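Periplasmic binding protein (Thermotoga lettingae TMO, PDB 4RY8) binds 5-methylthioribose in the cleft between two alpha/beta lobes and, as a periplasmic solute-binding protein, probably hands it to a membrane transporter. Local coordinates at residues F67-V72 with E91-I97; D73-H79 with I97-D103; I125-L129 with A200-M204. All coordinates share one frame; numbering follows the deposited sequence.

How the contacts relate
Followed from the N terminus, the chain reaches the first contact near the end of helix 57-69, and contact 1 closes a loop by bringing residues 67-72 against residues 91-97. Before that loop is complete contact 2 has opened at residues 73-79; it closes at residues 97-103, so the two cross along the chain and share Ile97. They also touch in space, Phe67 and Ile68 packing on Ile75, and together they bind two helices to two strands of one lobe. Contact 3 follows in series, closing residues 125-129 onto 200-204 in the other lobe. Its centre lies about 31 Å from that of contact 2, and the bound sugar lies between the lobes.

Contact 1 of 3, residues F67-V72 with E91-I97; sequences FITQRV and EALDRGI
Two successive helix-to-strand turns of a parallel alpha/beta lobe meet here, where Ile68 in the last turn of helix 57-69 packs against Ala92 of helix 82-94 and against Ile97 just beyond it. No hydrogen bond crosses between them; the junction is made chiefly of aliphatic carbons. The longer arm of Ile68 does most of the work: Ile68 CD1 rests on the methyl of Ala92, 3.9 Å from its CB, and Ile68 CG1 lies 4.1 Å from Ile97 CD1, the two isoleucines set roughly perpendicular. Ile97 has CG1 opposite its own carbonyl carbon (chi1 -60°) and an extended second torsion, which carries its CD1 to 3.8 Å from Ile68 CA. On the way Ile97 CG1 lies against the Val72 carbonyl, 3.3 Å from Val72 O. At the outer margin Ile68 CG2 merely brushes the carboxylate of Glu91, whose OE1 is engaged in a salt bridge with Lys88. Trimming Ile68 to alanine would probably open a gap above the Ala92 methyl and leave Ile97 CD1 without its side-chain neighbour across this contact. Both helices finish alike, in Schellman motifs with positive phi at Arg71 and Gly96; in the second, Ile97 N reaches back to Ala92 O at 3.1 Å. Consecutive helices that end side by side, each feeding the next parallel strand, are typical of the Rossmann-like lobes of periplasmic binding proteins.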
# COMPACT_ATOMS: atom_id res chain seq x y z
N PHE C 67 19.71 9.70 30.26
CA PHE C 67 20.69 9.41 29.21
C PHE C 67 21.36 10.67 28.66
O PHE C 67 22.54 10.64 28.27
CB PHE C 67 20.08 8.52 28.12
CG PHE C 67 19.83 7.12 28.58
CD1 PHE C 67 20.86 6.37 29.14
CD2 PHE C 67 18.57 6.55 28.49
CE1 PHE C 67 20.64 5.08 29.58
CE2 PHE C 67 18.34 5.26 28.93
CZ PHE C 67 19.38 4.53 29.48
N ILE C 68 20.62 11.79 28.65
CA ILE C 68 21.20 13.09 28.25
C ILE C 68 22.32 13.48 29.22
O ILE C 68 23.46 13.74 28.80
CB ILE C 68 20.14 14.21 28.15
CG1 ILE C 68 19.26 13.97 26.93
CG2 ILE C 68 20.81 15.56 28.01
CD1 ILE C 68 18.01 14.82 26.82
N THR C 69 21.99 13.46 30.51
CA THR C 69 22.97 13.72 31.57
C THR C 69 24.21 12.84 31.45
O THR C 69 25.32 13.34 31.54
CB THR C 69 22.33 13.49 32.94
OG1 THR C 69 21.20 14.36 33.05
CG2 THR C 69 23.33 13.77 34.07
N GLN C 70 24.01 11.55 31.23
CA GLN C 70 25.14 10.63 31.00
C GLN C 70 25.91 10.92 29.69
O GLN C 70 26.97 10.31 29.44
CB GLN C 70 24.63 9.18 31.00
CG GLN C 70 24.00 8.72 32.33
CD GLN C 70 23.34 7.36 32.21
OE1 GLN C 70 23.80 6.51 31.43
NE2 GLN C 70 22.25 7.14 32.95
N ARG C 71 25.38 11.83 28.85
CA ARG C 71 25.98 12.15 27.56
C ARG C 71 26.33 10.87 26.79
O ARG C 71 27.47 10.66 26.39
CB ARG C 71 27.26 13.00 27.69
CG ARG C 71 27.27 14.08 28.76
CD ARG C 71 28.70 14.24 29.29
NE ARG C 71 28.88 15.39 30.16
CZ ARG C 71 30.03 15.71 30.76
NH1 ARG C 71 31.11 14.96 30.57
NH2 ARG C 71 30.10 16.78 31.55
N VAL C 72 25.35 10.00 26.60
CA VAL C 72 25.50 8.88 25.66
C VAL C 72 25.74 9.47 24.25
O VAL C 72 25.40 10.62 23.98
CB VAL C 72 24.26 7.95 25.65
CG1 VAL C 72 24.06 7.32 27.03
CG2 VAL C 72 23.00 8.71 25.23
N GLU C 91 16.51 19.00 23.02
CA GLU C 91 17.62 19.20 23.94
C GLU C 91 18.78 18.25 23.63
O GLU C 91 19.94 18.69 23.49
CB GLU C 91 17.18 18.96 25.37
CG GLU C 91 18.30 19.18 26.36
CD GLU C 91 17.82 19.14 27.80
OE1 GLU C 91 16.59 19.18 28.03
OE2 GLU C 91 18.69 19.05 28.69
N ALA C 92 18.46 16.97 23.52
CA ALA C 92 19.45 15.96 23.19
C ALA C 92 20.23 16.34 21.93
O ALA C 92 21.45 16.36 21.96
CB ALA C 92 18.79 14.61 23.05
N LEU C 93 19.52 16.65 20.85
CA LEU C 93 20.13 17.09 19.60
C LEU C 93 21.07 18.26 19.75
O LEU C 93 22.18 18.25 19.20
CB LEU C 93 19.04 17.43 18.57
CG LEU C 93 18.16 16.28 18.11
CD1 LEU C 93 16.97 16.83 17.34
CD2 LEU C 93 18.97 15.28 17.29
N ASP C 94 20.67 19.27 20.53
CA ASP C 94 21.52 20.41 20.80
C ASP C 94 22.81 20.07 21.56
O ASP C 94 23.81 20.75 21.41
CB ASP C 94 20.77 21.46 21.63
CG ASP C 94 19.68 22.14 20.86
OD1 ASP C 94 19.61 22.02 19.62
OD2 ASP C 94 18.87 22.82 21.52
N ARG C 95 22.75 19.07 22.42
CA ARG C 95 23.92 18.62 23.19
C ARG C 95 24.83 17.72 22.35
O ARG C 95 25.89 17.31 22.82
CB ARG C 95 23.49 17.86 24.47
CG ARG C 95 22.77 18.72 25.52
CD ARG C 95 23.73 19.65 26.25
NE ARG C 95 23.90 20.92 25.53
CZ ARG C 95 25.02 21.65 25.48
NH1 ARG C 95 26.14 21.26 26.09
NH2 ARG C 95 25.02 22.79 24.79
N GLY C 96 24.44 17.39 21.12
CA GLY C 96 25.31 16.63 20.24
C GLY C 96 25.06 15.15 20.32
O GLY C 96 25.85 14.35 19.81
N ILE C 97 23.96 14.78 20.97
CA ILE C 97 23.52 13.39 21.01
C ILE C 97 22.72 13.12 19.74
O ILE C 97 21.83 13.92 19.33
CB ILE C 97 22.70 13.07 22.28
CG1 ILE C 97 23.55 13.33 23.53
CG2 ILE C 97 22.19 11.63 22.29
CD1 ILE C 97 22.75 13.39 24.80

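Contact 2 of 3, residues D73-H79 with I97-D103; sequences DAIIIDH and IRVVTFD. With SR1 (5-S-methyl-5-thio-alpha-D-ribofuranose), chain G.
Residues 73-79 and 97-103 pair as neighbouring parallel strands, and beyond them His79 and Asp103 grip the bound sugar. Arg98 spans Asp73 and Ile75, giving its N to Asp73 O and receiving Ile75 N on its O at 2.8 Å; Val100 does the same between Ile75 and Ile77, and Phe102 between Ile77 and His79. The last bond, His79 N to Phe102 O, is 2.9 Å long and almost straight at 170°. Ala74, Ile76 and Asp78 turn their backbone bonds the other way, to strand 17-22 and, at Asp78, to Glu23 just beyond it. Among the side chains, Thr101 OG1 bonds to Leu104 O and Asp73 OD1 to Arg17 N.

The imidazole of His79 donates from both nitrogens. His79 ND1 reaches Asp78 OD1 at 2.6 Å, with the carboxylate oxygen tilted from the ring plane, while His79 NE2 points at the ring oxygen O4 of the sugar, 3.0 Å away at the ring's edge and nearly in line. A ring so engaged is likely to be positively charged. With CG opposite its carbonyl carbon (chi1 -66°), the His79 side chain runs alongside that of Asp103, whose CB lies over one imidazole face, 3.8 Å from the centroid, as a CH-pi contact. Asp103 OD2 receives the anomeric hydroxyl O1 of the sugar in a very short 2.5 Å bond. Gln116, Arg153 and Asp231 also hydrogen-bond the ligand.

Behind the pocket, Ile76 CG1 and Val100 CG1 are neighbours 3.7 Å apart, on the face that carries Phe102 and is covered by helix 255-270. Ile75 and Val99 point to the other face, beneath helices 57-69 and 82-94; helix 82-94 makes the beta-alpha-beta crossover joining the two strands, which lie between strands 17-22 and 113-115.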
# COMPACT_ATOMS: atom_id res chain seq x y z
N ASP C 73 26.35 8.66 23.39
CA ASP C 73 26.57 9.04 22.03
C ASP C 73 25.26 9.17 21.21
O ASP C 73 25.12 10.03 20.33
CB ASP C 73 27.55 8.03 21.40
CG ASP C 73 28.90 8.04 22.08
OD1 ASP C 73 29.09 7.32 23.09
OD2 ASP C 73 29.75 8.81 21.62
N ALA C 74 24.29 8.31 21.49
CA ALA C 74 23.01 8.40 20.80
C ALA C 74 21.88 7.78 21.60
O ALA C 74 22.11 6.89 22.42
CB ALA C 74 23.11 7.70 19.44
N ILE C 75 20.66 8.28 21.35
CA ILE C 75 19.45 7.70 21.87
C ILE C 75 18.52 7.15 20.76
O ILE C 75 18.18 7.85 19.80
CB ILE C 75 18.71 8.75 22.73
CG1 ILE C 75 19.66 9.32 23.77
CG2 ILE C 75 17.52 8.13 23.43
CD1 ILE C 75 19.11 10.49 24.55
N ILE C 76 18.08 5.90 20.92
CA ILE C 76 16.95 5.40 20.18
C ILE C 76 15.67 5.61 21.00
O ILE C 76 15.54 5.12 22.13
CB ILE C 76 17.12 3.91 19.85
CG1 ILE C 76 18.47 3.69 19.17
CG2 ILE C 76 16.00 3.42 18.94
CD1 ILE C 76 19.00 2.29 19.33
N ILE C 77 14.75 6.36 20.44
CA ILE C 77 13.43 6.48 21.00
C ILE C 77 12.42 5.55 20.32
O ILE C 77 12.07 5.68 19.13
CB ILE C 77 12.97 7.92 21.01
CG1 ILE C 77 14.02 8.75 21.75
CG2 ILE C 77 11.63 8.00 21.72
CD1 ILE C 77 13.68 10.19 21.86
N ASP C 78 11.93 4.61 21.12
CA ASP C 78 11.05 3.57 20.69
C ASP C 78 9.62 3.79 21.20
O ASP C 78 9.38 3.66 22.38
CB ASP C 78 11.60 2.29 21.27
CG ASP C 78 11.10 1.10 20.60
OD1 ASP C 78 9.86 0.99 20.57
OD2 ASP C 78 11.93 0.30 20.10
N HIS C 79 8.71 4.05 20.27
CA HIS C 79 7.34 4.45 20.56
C HIS C 79 7.35 5.79 21.32
O HIS C 79 8.26 6.61 21.15
CB HIS C 79 6.56 3.35 21.26
CG HIS C 79 6.35 2.15 20.41
ND1 HIS C 79 7.40 1.46 19.85
CD2 HIS C 79 5.22 1.51 20.01
CE1 HIS C 79 6.93 0.46 19.14
NE2 HIS C 79 5.62 0.46 19.22
N ILE C 97 23.96 14.78 20.97
CA ILE C 97 23.52 13.39 21.01
C ILE C 97 22.72 13.12 19.74
O ILE C 97 21.83 13.92 19.33
CB ILE C 97 22.70 13.07 22.28
CG1 ILE C 97 23.55 13.33 23.53
CG2 ILE C 97 22.19 11.63 22.29
CD1 ILE C 97 22.75 13.39 24.80
N ARG C 98 23.03 12.00 19.10
CA ARG C 98 22.34 11.61 17.89
C ARG C 98 21.07 10.86 18.31
O ARG C 98 21.05 10.16 19.34
CB ARG C 98 23.26 10.80 16.95
CG ARG C 98 24.59 11.53 16.58
CD ARG C 98 24.47 13.05 16.29
NE ARG C 98 25.78 13.64 15.93
CZ ARG C 98 26.12 14.93 16.01
NH1 ARG C 98 25.28 15.87 16.45
NH2 ARG C 98 27.34 15.31 15.65
N VAL C 99 20.00 11.06 17.56
CA VAL C 99 18.70 10.44 17.86
C VAL C 99 18.12 9.77 16.65
O VAL C 99 18.13 10.34 15.56
CB VAL C 99 17.70 11.51 18.34
CG1 VAL C 99 16.37 10.86 18.68
CG2 VAL C 99 18.28 12.24 19.54
N VAL C 100 17.55 8.60 16.83
CA VAL C 100 16.80 7.95 15.78
C VAL C 100 15.59 7.42 16.45
O VAL C 100 15.66 7.10 17.63
CB VAL C 100 17.62 6.78 15.14
CG1 VAL C 100 18.23 5.89 16.20
CG2 VAL C 100 16.76 5.94 14.19
N THR C 101 14.47 7.31 15.75
CA THR C 101 13.30 6.73 16.35
C THR C 101 12.80 5.51 15.63
O THR C 101 13.09 5.27 14.43
CB THR C 101 12.13 7.72 16.46
OG1 THR C 101 11.59 7.95 15.17
CG2 THR C 101 12.58 9.03 17.04
N PHE C 102 12.08 4.70 16.40
CA PHE C 102 11.31 3.60 15.90
C PHE C 102 9.92 3.92 16.34
O PHE C 102 9.68 4.07 17.53
CB PHE C 102 11.74 2.25 16.48
CG PHE C 102 10.84 1.10 16.06
CD1 PHE C 102 10.54 0.89 14.72
CD2 PHE C 102 10.28 0.27 16.99
CE1 PHE C 102 9.69 -0.12 14.34
CE2 PHE C 102 9.42 -0.77 16.61
CZ PHE C 102 9.12 -0.94 15.28
N ASP C 103 9.00 4.04 15.39
CA ASP C 103 7.60 4.22 15.73
C ASP C 103 7.31 5.50 16.47
O ASP C 103 6.44 5.55 17.35
CB ASP C 103 7.04 3.03 16.52
CG ASP C 103 6.64 1.84 15.63
OD1 ASP C 103 6.62 1.97 14.40
OD2 ASP C 103 6.28 0.78 16.19
CS SR1 G . 1.46 -0.87 21.23
S SR1 G . 2.10 -0.47 19.62
C5 SR1 G . 2.27 -2.19 19.09
C4 SR1 G . 2.83 -2.28 17.68
O4 SR1 G . 4.06 -1.63 17.70
C1 SR1 G . 5.06 -2.34 16.95
O1 SR1 G . 5.43 -1.54 15.89
C2 SR1 G . 4.47 -3.65 16.45
O2 SR1 G . 4.31 -3.80 15.01
C3 SR1 G . 3.14 -3.69 17.17
O3 SR1 G . 2.11 -4.15 16.30

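Contact 3 of 3, residues I125-L129 with A200-M204; sequences ISKQL and AVLAM
Leu202 on strand 200-203 fits between Ile125 and Leu129, one turn apart on helix 118-132, and Ser126 touches it too. Over these short segments the helix axis runs nearly antiparallel to the strand, at 174°, and comes within 9.7 Å of it. The tight part of the contact is entirely side chain. Leu202 CD1 lies 3.9 Å from Ile125 CG2, the two side chains passing antiparallel, whereas Leu129 crosses aslant and sets its CD1 3.9 Å from Leu202 CB. Leu129 CD1 also extends to the methyl of Ala200, 4.1 Å from its CB. Towards the ligand cleft Met204 closes the row: a bend at chi2 (-49°) folds the chain back towards the helix, so that its SD lies 4.0 Å from Ile125 CG2 and its CE 3.6 Å from Ser126 OG. That hydroxyl is satisfied, since it hydrogen-bonds to Gly122 O within the helix.

The other side of the helix is looser. Lys127 and Gln128 take no part in the packing and are partly exposed; Lys127 forms a salt bridge with Asp117 of the second subunit. Met204 belongs to the pocket, and its backbone O accepts a hydrogen bond from Arg153, which also hydrogen-bonds the sugar. With no hydrogen bond between helix and strand, the chemistry implies cohesion by apolar packing, while polar groups find partners outside the interface: within the helix, at Arg153 and on the second subunit.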
# COMPACT_ATOMS: atom_id res chain seq x y z
N ILE C 125 -3.42 -5.60 5.28
CA ILE C 125 -4.21 -6.53 6.09
C ILE C 125 -5.68 -6.20 5.95
O ILE C 125 -6.49 -7.13 5.89
CB ILE C 125 -3.75 -6.64 7.58
CG1 ILE C 125 -4.43 -7.83 8.25
CG2 ILE C 125 -4.10 -5.31 8.34
CD1 ILE C 125 -4.00 -9.22 7.81
N SER C 126 -6.05 -4.91 5.96
CA SER C 126 -7.47 -4.55 5.83
C SER C 126 -8.09 -4.99 4.48
O SER C 126 -9.20 -5.53 4.46
CB SER C 126 -7.75 -3.02 6.15
OG SER C 126 -7.08 -2.60 7.31
N LYS C 127 -7.38 -4.78 3.37
CA LYS C 127 -7.77 -5.28 2.04
C LYS C 127 -7.87 -6.81 1.99
O LYS C 127 -8.76 -7.32 1.32
CB LYS C 127 -6.79 -4.87 0.93
CG LYS C 127 -6.94 -5.78 -0.30
CD LYS C 127 -6.02 -5.42 -1.44
CE LYS C 127 -4.68 -6.08 -1.33
NZ LYS C 127 -3.71 -5.45 -2.26
N GLN C 128 -6.99 -7.51 2.69
CA GLN C 128 -7.00 -9.00 2.68
C GLN C 128 -8.33 -9.47 3.30
O GLN C 128 -8.99 -10.35 2.78
CB GLN C 128 -5.84 -9.52 3.48
CG GLN C 128 -5.69 -11.03 3.48
CD GLN C 128 -5.11 -11.48 2.19
OE1 GLN C 128 -4.94 -10.68 1.27
NE2 GLN C 128 -4.77 -12.76 2.12
N LEU C 129 -8.75 -8.83 4.39
CA LEU C 129 -10.01 -9.15 4.99
C LEU C 129 -11.15 -8.85 3.97
O LEU C 129 -12.05 -9.66 3.79
CB LEU C 129 -10.21 -8.34 6.30
CG LEU C 129 -11.48 -8.61 7.12
CD1 LEU C 129 -11.33 -8.04 8.52
CD2 LEU C 129 -12.71 -8.02 6.49
N ALA C 200 -15.77 -11.44 11.63
CA ALA C 200 -14.34 -11.26 11.38
C ALA C 200 -13.72 -10.43 12.47
O ALA C 200 -14.39 -9.60 13.07
CB ALA C 200 -14.09 -10.61 10.03
N VAL C 201 -12.43 -10.64 12.68
CA VAL C 201 -11.62 -9.80 13.58
C VAL C 201 -10.42 -9.22 12.83
O VAL C 201 -9.70 -9.92 12.13
CB VAL C 201 -11.11 -10.59 14.80
CG1 VAL C 201 -10.23 -9.70 15.70
CG2 VAL C 201 -12.27 -11.22 15.54
N LEU C 202 -10.21 -7.94 13.03
CA LEU C 202 -9.06 -7.24 12.52
C LEU C 202 -8.36 -6.61 13.72
O LEU C 202 -8.86 -5.69 14.38
CB LEU C 202 -9.49 -6.21 11.49
CG LEU C 202 -8.40 -5.33 10.93
CD1 LEU C 202 -7.46 -6.17 10.06
CD2 LEU C 202 -9.02 -4.17 10.14
N ALA C 203 -7.18 -7.11 13.99
CA ALA C 203 -6.42 -6.79 15.20
C ALA C 203 -5.07 -6.27 14.80
O ALA C 203 -4.27 -6.98 14.18
CB ALA C 203 -6.26 -8.02 16.06
N MET C 204 -4.80 -5.04 15.18
CA MET C 204 -3.65 -4.30 14.64
C MET C 204 -2.31 -4.47 15.44
O MET C 204 -1.37 -3.77 15.21
CB MET C 204 -4.08 -2.82 14.49
CG MET C 204 -5.10 -2.53 13.34
SD MET C 204 -4.59 -3.29 11.72
CE MET C 204 -5.64 -2.37 10.61